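Local coordinates for mandelate racemase/muconate lactonizing protein (Thermobispora bispora, PDB 3VC5) that probably dehydrates D-glucarate to 5-dehydro-4-deoxy-D-glucarate, with magnesium as cofactor, as a member of the enolase superfamily, at residues Leu77-Ala82 against Gly107-Thr112; Arg100-Val105 against Arg129-Phe134; Tyr426-Ser429 against Phe434-Arg437. All blocks are in the same frame, centred on the assembly; numbering follows the deposited sequence.

Contact 1 of 3, residues Leu77-Ala82 against Gly107-Thr112; sequences LEQVRA and GANIVT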
loop_
_atom_site.group_PDB
_atom_site.type_symbol
_atom_site.label_atom_id
_atom_site.label_comp_id
_atom_site.label_asym_id
_atom_site.label_seq_id
_atom_site.Cartn_x
_atom_site.Cartn_y
_atom_site.Cartn_z
ATOM N N LEU A 77 0.903 13.647 24.031
ATOM C CA LEU A 77 0.030 13.018 25.009
ATOM C C LEU A 77 -1.351 13.700 25.035
ATOM O O LEU A 77 -2.401 13.030 25.091
ATOM C CB LEU A 77 0.684 13.086 26.397
ATOM C CG LEU A 77 -0.153 12.662 27.602
ATOM C CD1 LEU A 77 -0.606 11.195 27.492
ATOM C CD2 LEU A 77 0.693 12.892 28.889
ATOM N N GLU A 78 -1.364 15.033 25.009
ATOM C CA GLU A 78 -2.641 15.774 25.036
ATOM C C GLU A 78 -3.528 15.461 23.827
ATOM O O GLU A 78 -4.758 15.315 23.950
ATOM C CB GLU A 78 -2.406 17.290 25.145
ATOM C CG GLU A 78 -1.837 17.703 26.492
ATOM C CD GLU A 78 -1.404 19.165 26.517
ATOM O OE1 GLU A 78 -1.358 19.805 25.428
ATOM O OE2 GLU A 78 -1.102 19.663 27.630
ATOM N N GLN A 79 -2.909 15.343 22.660
ATOM C CA GLN A 79 -3.643 14.986 21.447
ATOM C C GLN A 79 -4.145 13.556 21.491
ATOM O O GLN A 79 -5.279 13.285 21.057
ATOM C CB GLN A 79 -2.800 15.215 20.181
ATOM C CG GLN A 79 -2.475 16.682 19.910
ATOM C CD GLN A 79 -3.688 17.625 19.867
ATOM O OE1 GLN A 79 -3.655 18.727 20.458
ATOM N NE2 GLN A 79 -4.754 17.221 19.163
ATOM N N VAL A 80 -3.342 12.640 22.043
ATOM C CA VAL A 80 -3.750 11.249 22.124
ATOM C C VAL A 80 -4.949 11.146 23.082
ATOM O O VAL A 80 -5.915 10.428 22.789
ATOM C CB VAL A 80 -2.578 10.354 22.560
ATOM C CG1 VAL A 80 -3.033 8.909 22.837
ATOM C CG2 VAL A 80 -1.465 10.344 21.490
ATOM N N ARG A 81 -4.907 11.855 24.211
ATOM C CA ARG A 81 -6.053 11.843 25.124
ATOM C C ARG A 81 -7.299 12.406 24.449
ATOM O O ARG A 81 -8.388 11.835 24.554
ATOM C CB ARG A 81 -5.753 12.651 26.381
ATOM C CG ARG A 81 -4.767 11.973 27.331
ATOM C CD ARG A 81 -4.669 12.808 28.609
ATOM N NE ARG A 81 -3.942 12.141 29.670
ATOM C CZ ARG A 81 -2.931 12.676 30.337
ATOM N NH1 ARG A 81 -2.519 13.917 30.078
ATOM N NH2 ARG A 81 -2.338 11.954 31.282
ATOM N N ALA A 82 -7.155 13.535 23.763
ATOM C CA ALA A 82 -8.313 14.144 23.107
ATOM C C ALA A 82 -8.918 13.212 22.040
ATOM O O ALA A 82 -10.147 13.035 21.958
ATOM C CB ALA A 82 -7.900 15.467 22.478
ATOM N N GLY A 107 -7.044 18.660 14.184
ATOM C CA GLY A 107 -7.505 19.938 13.669
ATOM C C GLY A 107 -6.296 20.648 13.119
ATOM O O GLY A 107 -5.587 20.113 12.250
ATOM N N ALA A 108 -6.048 21.848 13.648
ATOM C CA ALA A 108 -4.982 22.711 13.167
ATOM C C ALA A 108 -3.642 22.525 13.894
ATOM O O ALA A 108 -2.607 23.142 13.552
ATOM C CB ALA A 108 -5.442 24.151 13.288
ATOM N N ASN A 109 -3.657 21.694 14.917
ATOM C CA ASN A 109 -2.477 21.526 15.738
ATOM C C ASN A 109 -1.382 20.856 14.885
ATOM O O ASN A 109 -1.675 19.936 14.096
ATOM C CB ASN A 109 -2.843 20.639 16.924
ATOM C CG ASN A 109 -3.632 21.372 17.980
ATOM O OD1 ASN A 109 -3.079 22.172 18.731
ATOM N ND2 ASN A 109 -4.933 21.085 18.063
ATOM N N ILE A 110 -0.158 21.366 14.958
ATOM C CA ILE A 110 1.014 20.621 14.492
ATOM C C ILE A 110 1.962 20.446 15.690
ATOM O O ILE A 110 2.416 21.427 16.285
ATOM C CB ILE A 110 1.769 21.330 13.367
ATOM C CG1 ILE A 110 0.947 21.322 12.079
ATOM C CG2 ILE A 110 3.124 20.630 13.120
ATOM C CD1 ILE A 110 1.560 22.202 10.925
ATOM N N VAL A 111 2.245 19.195 16.055
ATOM C CA VAL A 111 3.031 18.921 17.252
ATOM C C VAL A 111 4.483 18.818 16.810
ATOM O O VAL A 111 4.822 18.016 15.916
ATOM C CB VAL A 111 2.579 17.602 17.935
ATOM C CG1 VAL A 111 3.535 17.210 19.077
ATOM C CG2 VAL A 111 1.132 17.697 18.424
ATOM N N THR A 112 5.336 19.640 17.404
ATOM C CA THR A 112 6.745 19.638 17.056
ATOM C C THR A 112 7.515 19.014 18.196
ATOM O O THR A 112 7.021 18.925 19.316
ATOM C CB THR A 112 7.236 21.058 16.849
ATOM O OG1 THR A 112 6.959 21.827 18.040
ATOM C CG2 THR A 112 6.529 21.663 15.651
#
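Gln79 OE1 lies over one face of the Asn109 amide, 3.6 Å from Asn109 ND2 and as close to Asn109 CG. The two amide planes are 39° apart. OE1 comes from above the Asn109 plane rather than along an N-H direction, so the polar groups pack without a hydrogen bond. The hydrogen bond of Asn109 ND2 goes instead to Val106 O, at the end of the preceding helix. That bond helps fix the turn of the Asn109 amide. The second touch is apolar. Gln79 CG lies 4.0 Å from Val111 CG2, and the two side chains lie alongside, running opposite ways. The Gln79 chain bends at chi2 (-54°), which turns its amide toward Asn109 while CG stays by the valine. Shortening Gln79 to an alanine would probably leave Val111 CG2 without this neighbour and the Asn109 amide face without its covering oxygen. Val111 is also held through its backbone, with N bonded to Thr126 OG1 and O to Ser121 OG. The contact joins helix 74-85 to the loop between helices 95-106 and 123-146 in the N-terminal domain. Gln79 also touches Val106 and Val130 on those two helices, while Leu77 and Arg81 pack on strand 25-36.

Contact 2 of 3, residues Arg100-Val105 against Arg129-Phe134; sequences RRVADV and RVFAAF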
loop_
_atom_site.group_PDB
_atom_site.type_symbol
_atom_site.label_atom_id
_atom_site.label_comp_id
_atom_site.label_asym_id
_atom_site.label_seq_id
_atom_site.Cartn_x
_atom_site.Cartn_y
_atom_site.Cartn_z
ATOM N N ARG A 100 -10.036 9.584 10.107
ATOM C CA ARG A 100 -10.712 10.884 9.905
ATOM C C ARG A 100 -11.083 11.529 11.245
ATOM O O ARG A 100 -10.950 12.741 11.397
ATOM C CB ARG A 100 -11.957 10.727 9.026
ATOM C CG ARG A 100 -11.642 10.422 7.563
ATOM C CD ARG A 100 -12.864 10.658 6.657
ATOM N NE ARG A 100 -14.052 10.000 7.192
ATOM C CZ ARG A 100 -14.433 8.761 6.892
ATOM N NH1 ARG A 100 -13.728 8.019 6.043
ATOM N NH2 ARG A 100 -15.528 8.261 7.450
ATOM N N ARG A 101 -11.484 10.722 12.236
ATOM C CA ARG A 101 -11.807 11.261 13.562
ATOM C C ARG A 101 -10.555 11.847 14.235
ATOM O O ARG A 101 -10.595 12.940 14.819
ATOM C CB ARG A 101 -12.433 10.154 14.441
ATOM C CG ARG A 101 -12.916 10.583 15.834
ATOM C CD ARG A 101 -14.137 11.520 15.835
ATOM N NE ARG A 101 -15.293 11.023 15.076
ATOM C CZ ARG A 101 -16.243 10.197 15.529
ATOM N NH1 ARG A 101 -16.202 9.699 16.768
ATOM N NH2 ARG A 101 -17.254 9.854 14.727
ATOM N N VAL A 102 -9.434 11.139 14.126
ATOM C CA VAL A 102 -8.175 11.655 14.675
ATOM C C VAL A 102 -7.810 12.979 13.967
ATOM O O VAL A 102 -7.400 13.961 14.619
ATOM C CB VAL A 102 -7.044 10.638 14.522
ATOM C CG1 VAL A 102 -5.693 11.284 14.834
ATOM C CG2 VAL A 102 -7.268 9.417 15.435
ATOM N N ALA A 103 -7.938 12.999 12.640
ATOM C CA ALA A 103 -7.666 14.238 11.880
ATOM C C ALA A 103 -8.548 15.396 12.333
ATOM O O ALA A 103 -8.082 16.527 12.473
ATOM C CB ALA A 103 -7.815 14.011 10.384
ATOM N N ASP A 104 -9.826 15.115 12.589
ATOM C CA ASP A 104 -10.727 16.141 13.131
ATOM C C ASP A 104 -10.250 16.663 14.493
ATOM O O ASP A 104 -10.319 17.863 14.792
ATOM C CB ASP A 104 -12.154 15.585 13.271
ATOM C CG ASP A 104 -12.833 15.354 11.956
ATOM O OD1 ASP A 104 -12.423 15.926 10.916
ATOM O OD2 ASP A 104 -13.856 14.618 11.982
ATOM N N VAL A 105 -9.795 15.760 15.350
ATOM C CA VAL A 105 -9.408 16.177 16.684
ATOM C C VAL A 105 -8.129 17.004 16.632
ATOM O O VAL A 105 -8.024 18.040 17.282
ATOM C CB VAL A 105 -9.234 14.964 17.636
ATOM C CG1 VAL A 105 -8.630 15.406 18.966
ATOM C CG2 VAL A 105 -10.571 14.277 17.868
ATOM N N ARG A 129 1.054 10.330 13.645
ATOM C CA ARG A 129 1.603 10.013 14.971
ATOM C C ARG A 129 0.492 9.716 15.992
ATOM O O ARG A 129 0.576 8.749 16.792
ATOM C CB ARG A 129 2.528 11.132 15.498
ATOM C CG ARG A 129 3.861 11.211 14.771
ATOM C CD ARG A 129 4.562 12.562 14.986
ATOM N NE ARG A 129 4.310 13.107 16.309
ATOM C CZ ARG A 129 5.219 13.268 17.262
ATOM N NH1 ARG A 129 4.851 13.802 18.428
ATOM N NH2 ARG A 129 6.494 12.932 17.046
ATOM N N VAL A 130 -0.578 10.505 15.950
ATOM C CA VAL A 130 -1.673 10.305 16.896
ATOM C C VAL A 130 -2.465 9.040 16.537
ATOM O O VAL A 130 -2.760 8.193 17.390
ATOM C CB VAL A 130 -2.564 11.538 16.998
ATOM C CG1 VAL A 130 -3.772 11.249 17.916
ATOM C CG2 VAL A 130 -1.719 12.718 17.535
ATOM N N PHE A 131 -2.720 8.862 15.260
ATOM C CA PHE A 131 -3.466 7.704 14.798
ATOM C C PHE A 131 -2.782 6.370 15.108
ATOM O O PHE A 131 -3.446 5.399 15.425
ATOM C CB PHE A 131 -3.663 7.840 13.303
ATOM C CG PHE A 131 -4.320 6.639 12.639
ATOM C CD1 PHE A 131 -5.696 6.358 12.825
ATOM C CD2 PHE A 131 -3.577 5.833 11.771
ATOM C CE1 PHE A 131 -6.293 5.285 12.184
ATOM C CE2 PHE A 131 -4.183 4.747 11.104
ATOM C CZ PHE A 131 -5.546 4.484 11.305
ATOM N N ALA A 132 -1.455 6.296 14.940
ATOM C CA ALA A 132 -0.792 5.025 14.994
ATOM C C ALA A 132 -1.022 4.287 16.301
ATOM O O ALA A 132 -1.116 3.064 16.266
ATOM C CB ALA A 132 0.705 5.178 14.739
ATOM N N ALA A 133 -1.062 4.980 17.441
ATOM C CA ALA A 133 -1.303 4.247 18.709
ATOM C C ALA A 133 -2.645 3.486 18.672
ATOM O O ALA A 133 -2.773 2.328 19.149
ATOM C CB ALA A 133 -1.288 5.209 19.902
ATOM N N PHE A 134 -3.651 4.126 18.099
ATOM C CA PHE A 134 -4.955 3.480 18.038
ATOM C C PHE A 134 -4.997 2.373 16.978
ATOM O O PHE A 134 -5.644 1.333 17.168
ATOM C CB PHE A 134 -5.999 4.544 17.762
ATOM C CG PHE A 134 -5.965 5.677 18.763
ATOM C CD1 PHE A 134 -6.204 5.442 20.124
ATOM C CD2 PHE A 134 -5.699 6.977 18.355
ATOM C CE1 PHE A 134 -6.174 6.491 21.046
ATOM C CE2 PHE A 134 -5.652 8.021 19.263
ATOM C CZ PHE A 134 -5.906 7.785 20.611
#
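Val102 and Phe131 are the nearest CA pair, 6.1 Å apart, where two helix segments run roughly antiparallel at 139° with their axes 9.5 Å apart. Val102 carries the contact from its side and points at the other helix. Its two methyl groups divide the work. CG1, anti to the backbone N (chi1 169°), meets Val130 CG1 at 3.6 Å. The same methyl lies 4.3 Å from Phe131 CB, close to the start of that side chain. CG2 takes the other direction. It comes to the edge of the Phe131 ring, near the ring plane, and reaches Phe134 CD2 at 4.1 Å. Val102 and Phe134 approach each other aslant. Val102 thus sits among three residues of helix 123-146, within the N-terminal domain. Tyr99, on the same helix as Val102, meets the Phe131 ring edge-to-face. His76 and Ala83 of helix 74-85 touch Val130 and Phe134 respectively, so a third helix adjoins this packing. No hydrogen bond or salt bridge links the two segments. All four touching residues are buried, and the pairing rests on the fit of branched and aromatic side chains and on the exclusion of water from them.

Contact 3 of 3, residues Tyr426-Ser429 against Phe434-Arg437; sequences YMRS and FSTR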
loop_
_atom_site.group_PDB
_atom_site.type_symbol
_atom_site.label_atom_id
_atom_site.label_comp_id
_atom_site.label_asym_id
_atom_site.label_seq_id
_atom_site.Cartn_x
_atom_site.Cartn_y
_atom_site.Cartn_z
ATOM N N TYR A 426 19.125 19.259 28.060
ATOM C CA TYR A 426 19.819 18.433 29.052
ATOM C C TYR A 426 21.342 18.557 28.836
ATOM O O TYR A 426 22.110 18.779 29.798
ATOM C CB TYR A 426 19.338 16.979 28.978
ATOM C CG TYR A 426 19.937 16.052 30.028
ATOM C CD1 TYR A 426 20.021 16.430 31.368
ATOM C CD2 TYR A 426 20.400 14.792 29.667
ATOM C CE1 TYR A 426 20.557 15.567 32.319
ATOM C CE2 TYR A 426 20.929 13.925 30.600
ATOM C CZ TYR A 426 21.030 14.328 31.924
ATOM O OH TYR A 426 21.548 13.445 32.856
ATOM N N MET A 427 21.798 18.462 27.587
ATOM C CA MET A 427 23.236 18.623 27.345
ATOM C C MET A 427 23.712 20.023 27.758
ATOM O O MET A 427 24.787 20.175 28.327
ATOM C CB MET A 427 23.640 18.371 25.885
ATOM C CG MET A 427 25.138 18.651 25.645
ATOM S SD MET A 427 26.188 17.494 26.568
ATOM C CE MET A 427 26.009 16.074 25.493
ATOM N N ARG A 428 22.928 21.048 27.431
ATOM C CA ARG A 428 23.270 22.424 27.790
ATOM C C ARG A 428 23.416 22.637 29.298
ATOM O O ARG A 428 24.114 23.561 29.739
ATOM C CB ARG A 428 22.240 23.399 27.213
ATOM C CG ARG A 428 22.427 23.662 25.727
ATOM C CD ARG A 428 21.280 24.496 25.159
ATOM N NE ARG A 428 21.584 25.005 23.823
ATOM C CZ ARG A 428 20.699 25.617 23.036
ATOM N NH1 ARG A 428 19.443 25.785 23.444
ATOM N NH2 ARG A 428 21.065 26.055 21.837
ATOM N N SER A 429 22.773 21.796 30.104
ATOM C CA SER A 429 22.903 21.950 31.549
ATOM C C SER A 429 24.339 21.635 32.016
ATOM O O SER A 429 24.771 22.083 33.092
ATOM C CB SER A 429 21.857 21.111 32.294
ATOM O OG SER A 429 22.239 19.741 32.366
ATOM N N PHE A 434 26.834 24.262 24.142
ATOM C CA PHE A 434 26.410 23.228 23.207
ATOM C C PHE A 434 25.156 23.631 22.427
ATOM O O PHE A 434 24.257 24.285 22.963
ATOM C CB PHE A 434 26.148 21.897 23.925
ATOM C CG PHE A 434 25.661 20.808 23.002
ATOM C CD1 PHE A 434 26.563 20.048 22.270
ATOM C CD2 PHE A 434 24.306 20.553 22.854
ATOM C CE1 PHE A 434 26.129 19.043 21.401
ATOM C CE2 PHE A 434 23.849 19.536 21.986
ATOM C CZ PHE A 434 24.768 18.781 21.258
ATOM N N SER A 435 25.116 23.228 21.156
ATOM C CA SER A 435 23.925 23.328 20.341
ATOM C C SER A 435 23.866 22.095 19.454
ATOM O O SER A 435 24.898 21.542 19.087
ATOM C CB SER A 435 23.952 24.594 19.484
ATOM O OG SER A 435 23.690 25.714 20.291
ATOM N N THR A 436 22.656 21.654 19.137
ATOM C CA THR A 436 22.472 20.495 18.270
ATOM C C THR A 436 23.384 20.603 17.057
ATOM O O THR A 436 23.433 21.652 16.387
ATOM C CB THR A 436 20.994 20.342 17.862
ATOM O OG1 THR A 436 20.219 20.069 19.041
ATOM C CG2 THR A 436 20.804 19.205 16.823
ATOM N N ARG A 437 24.119 19.535 16.771
ATOM C CA ARG A 437 25.042 19.542 15.630
ATOM C C ARG A 437 24.271 19.312 14.339
ATOM O O ARG A 437 23.654 18.279 14.164
ATOM C CB ARG A 437 26.091 18.441 15.791
ATOM C CG ARG A 437 26.728 18.361 17.162
ATOM C CD ARG A 437 27.231 19.683 17.604
ATOM N NE ARG A 437 28.242 19.544 18.647
ATOM C CZ ARG A 437 28.710 20.555 19.368
ATOM N NH1 ARG A 437 28.256 21.788 19.150
ATOM N NH2 ARG A 437 29.627 20.331 20.305
#
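Arg428 grips the backbone and side chain of the loop with two guanidinium nitrogens. NE donates to Phe434 O at 2.9 Å, with an N-H...O angle of 168°. The donor is tilted 17° from the carbonyl plane. NH2 donates to Ser435 OG at 3.1 Å. Both acceptors lie at the edge of the guanidinium and near its plane, so the pair of bonds fixes its rotation. Beside this polar grip, Met427 CG sits over one face of the Phe434 ring, 3.7 Å from the centroid, in a CH-pi contact. Met427 SD is above the face but farther off, 5.1 Å from the centroid, a Met-aromatic contact. With CG anti to the backbone N (chi1 176°), Met427 reaches over the ring; the side chains cross at about a right angle. The arrangement folds the start of the C-terminal tail back against helix 423-430. One face of the Arg437 guanidinium rests against Phe434 CE1, and Arg437 also makes a cation-pi contact with Phe440. Glu424, one turn before Arg428, accepts a hydrogen bond from Thr436 N and forms a long, weak ion pair with Arg428 NH2. Farther out, Met427 packs on Val46 of strand 45-46, and the Arg437 backbone bonds to Ala43.

Overall arrangement
Contacts 1 and 2 belong to one cluster in the N-terminal domain, their centres 9 Å apart. Their segments alternate along the chain. Helices 74-85, 95-106 and 123-146 meet there, and the two contacts touch directly, as where Ala82 packs on Val105. Contact 3 comes last, near the C-terminus. Its centre is 26 Å from that of contact 1 and 32 Å from that of contact 2, and it touches neither. It reaches back to strand 45-46, consistent with the capping domain of this superfamily, which is built from both ends of the chain. Met427 is about 11 Å, side chain to side chain, from Lys211, a predicted proton acceptor; contacts 1 and 2 lie away from the annotated sites.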